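Local coordinates for protein putative monooxygenase Rv0793 (Mycobacterium tuberculosis, PDB 1Y0H) that is a putative homodimeric monooxygenase that might take part in antibiotic biosynthesis or scavenge reactive oxygen species to help evade host defences, at residues 7-12 / 54-59. Residues are numbered along the deposited sequence; the frame is centred on the assembly and turned at random.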
loop_
_atom_site.group_PDB
_atom_site.type_symbol
_atom_site.label_atom_id
_atom_site.label_comp_id
_atom_site.label_asym_id
_atom_site.label_seq_id
_atom_site.Cartn_x
_atom_site.Cartn_y
_atom_site.Cartn_z
ATOM N N ALA A 7 4.339 4.373 6.844
ATOM C CA ALA A 7 4.431 3.631 5.590
ATOM C C ALA A 7 4.312 4.591 4.401
ATOM O O ALA A 7 3.879 5.722 4.541
ATOM C CB ALA A 7 3.364 2.521 5.519
ATOM N N VAL A 8 4.702 4.126 3.220
ATOM C CA VAL A 8 4.589 4.928 2.014
ATOM C C VAL A 8 4.110 4.009 0.907
ATOM O O VAL A 8 4.573 2.863 0.795
ATOM C CB VAL A 8 5.961 5.530 1.583
ATOM C CG1 VAL A 8 5.820 6.394 0.329
ATOM C CG2 VAL A 8 6.580 6.336 2.713
ATOM N N ILE A 9 3.151 4.496 0.126
ATOM C CA ILE A 9 2.795 3.840 -1.128
ATOM C C ILE A 9 3.285 4.754 -2.233
ATOM O O ILE A 9 2.988 5.944 -2.234
ATOM C CB ILE A 9 1.267 3.638 -1.273
ATOM C CG1 ILE A 9 0.750 2.705 -0.192
ATOM C CG2 ILE A 9 0.911 3.068 -2.679
ATOM C CD1 ILE A 9 -0.791 2.684 -0.079
ATOM N N ALA A 10 4.023 4.189 -3.183
ATOM C CA ALA A 10 4.469 4.957 -4.347
ATOM C C ALA A 10 4.011 4.205 -5.580
ATOM O O ALA A 10 4.339 3.019 -5.749
ATOM C CB ALA A 10 5.978 5.113 -4.350
ATOM N N ARG A 11 3.275 4.903 -6.435
ATOM C CA ARG A 11 2.721 4.316 -7.666
ATOM C C ARG A 11 3.387 4.927 -8.882
ATOM O O ARG A 11 3.495 6.159 -8.987
ATOM C CB ARG A 11 1.205 4.535 -7.735
ATOM C CG ARG A 11 0.489 4.165 -6.454
ATOM C CD ARG A 11 -1.026 4.169 -6.619
ATOM N NE ARG A 11 -1.508 2.788 -6.632
ATOM C CZ ARG A 11 -2.322 2.250 -5.726
ATOM N NH1 ARG A 11 -2.653 0.979 -5.839
ATOM N NH2 ARG A 11 -2.825 2.966 -4.723
ATOM N N PHE A 12 3.825 4.057 -9.800
ATOM C CA PHE A 12 4.565 4.478 -10.999
ATOM C C PHE A 12 3.825 4.029 -12.236
ATOM O O PHE A 12 3.460 2.858 -12.348
ATOM C CB PHE A 12 5.961 3.860 -11.035
ATOM C CG PHE A 12 6.766 4.092 -9.790
ATOM C CD1 PHE A 12 6.577 3.288 -8.663
ATOM C CD2 PHE A 12 7.717 5.106 -9.750
ATOM C CE1 PHE A 12 7.325 3.524 -7.498
ATOM C CE2 PHE A 12 8.477 5.332 -8.605
ATOM C CZ PHE A 12 8.277 4.546 -7.481
ATOM N N VAL A 54 4.138 -0.636 -8.167
ATOM C CA VAL A 54 3.791 -0.074 -6.861
ATOM C C VAL A 54 4.817 -0.516 -5.835
ATOM O O VAL A 54 5.135 -1.711 -5.756
ATOM C CB VAL A 54 2.382 -0.533 -6.419
ATOM C CG1 VAL A 54 2.040 0.020 -5.028
ATOM C CG2 VAL A 54 1.321 -0.118 -7.475
ATOM N N LEU A 55 5.350 0.449 -5.085
ATOM C CA LEU A 55 6.187 0.138 -3.919
ATOM C C LEU A 55 5.356 0.317 -2.678
ATOM O O LEU A 55 4.647 1.316 -2.540
ATOM C CB LEU A 55 7.416 1.063 -3.831
ATOM C CG LEU A 55 8.591 0.723 -4.743
ATOM C CD1 LEU A 55 9.505 1.936 -4.774
ATOM C CD2 LEU A 55 9.364 -0.512 -4.265
ATOM N N PHE A 56 5.419 -0.668 -1.785
ATOM C CA PHE A 56 4.928 -0.463 -0.434
ATOM C C PHE A 56 6.132 -0.466 0.496
ATOM O O PHE A 56 6.904 -1.416 0.510
ATOM C CB PHE A 56 3.909 -1.529 -0.023
ATOM C CG PHE A 56 3.157 -1.164 1.218
ATOM C CD1 PHE A 56 3.479 -1.733 2.440
ATOM C CD2 PHE A 56 2.145 -0.225 1.166
ATOM C CE1 PHE A 56 2.784 -1.372 3.603
ATOM C CE2 PHE A 56 1.444 0.146 2.324
ATOM C CZ PHE A 56 1.781 -0.429 3.543
ATOM N N GLU A 57 6.271 0.605 1.271
ATOM C CA GLU A 57 7.442 0.827 2.114
ATOM C C GLU A 57 6.999 1.066 3.545
ATOM O O GLU A 57 6.003 1.741 3.785
ATOM C CB GLU A 57 8.194 2.073 1.642
ATOM C CG GLU A 57 8.303 2.195 0.140
ATOM C CD GLU A 57 8.840 3.530 -0.334
ATOM O OE1 GLU A 57 9.522 4.256 0.448
ATOM O OE2 GLU A 57 8.583 3.840 -1.521
ATOM N N ARG A 58 7.740 0.492 4.489
ATOM C CA ARG A 58 7.472 0.704 5.907
ATOM C C ARG A 58 8.765 1.095 6.604
ATOM O O ARG A 58 9.778 0.423 6.438
ATOM C CB ARG A 58 6.957 -0.589 6.545
ATOM C CG ARG A 58 5.555 -1.023 6.169
ATOM C CD ARG A 58 5.289 -2.325 6.937
ATOM N NE ARG A 58 3.972 -2.910 6.708
ATOM C CZ ARG A 58 3.730 -3.906 5.864
ATOM N NH1 ARG A 58 2.497 -4.370 5.734
ATOM N NH2 ARG A 58 4.715 -4.431 5.141
ATOM N N TYR A 59 8.694 2.156 7.412
ATOM C CA TYR A 59 9.840 2.710 8.129
ATOM C C TYR A 59 9.545 2.720 9.614
ATOM O O TYR A 59 8.402 2.876 10.028
ATOM C CB TYR A 59 10.190 4.112 7.607
ATOM C CG TYR A 59 10.580 4.038 6.154
ATOM C CD1 TYR A 59 11.873 3.681 5.779
ATOM C CD2 TYR A 59 9.638 4.273 5.152
ATOM C CE1 TYR A 59 12.229 3.560 4.425
ATOM C CE2 TYR A 59 9.988 4.153 3.795
ATOM C CZ TYR A 59 11.284 3.788 3.452
ATOM O OH TYR A 59 11.635 3.670 2.119
#
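Ile9 and Phe56 face each other across the two central strands of the ferredoxin-like sheet, where 7-12 and 54-59 run antiparallel between strands 90-96 and 39-47. Four backbone hydrogen bonds join them: Val8 exchanges two with Glu57 and Ala10 two with Leu55. The straightest, Ala10 N to Leu55 O, makes 168° at the hydrogen; Val8 N instead reaches Glu57 O from outside the carbonyl plane.

The tight part is the face carrying Ala7, Ile9, Arg11, Val54, Phe56 and Arg58, which turns to the second subunit. With CG anti to its backbone N (chi1 -166°), the Phe56 side chain leans over strand 7-12. CG1 of Ile9 meets the ring edge at CD2, 3.5 Å away, while Ala7 CB sits 3.9 Å from CZ; the ring also stacks on Phe56 of the second subunit. Next along, the side chains of Ile9 and Val54 lie side by side, pointing the same way, with CG2 of Ile9 and CG1 of Val54 turned to each other 4.0 Å apart.

Arg58 is the looser, partly exposed end, touching strand 7-12 only lightly through CG. Phe56 CE1 lies over one face of its guanidinium, which is bonded to Glu99 and Ser41 of the same chain and to Asp43 of the second subunit.

On the other face, under helix 62-69, Phe12 CE1 meets Leu55 CD1 at 3.8 Å, and the Glu57 carboxylate, close to a bound acetate that may mark a pocket, passes obliquely over Val8. Tyr59 holds one oxygen of that carboxylate: its OH donates to the anti side of Glu57 OE1, 2.8 Å away and 34° out of the carboxylate plane.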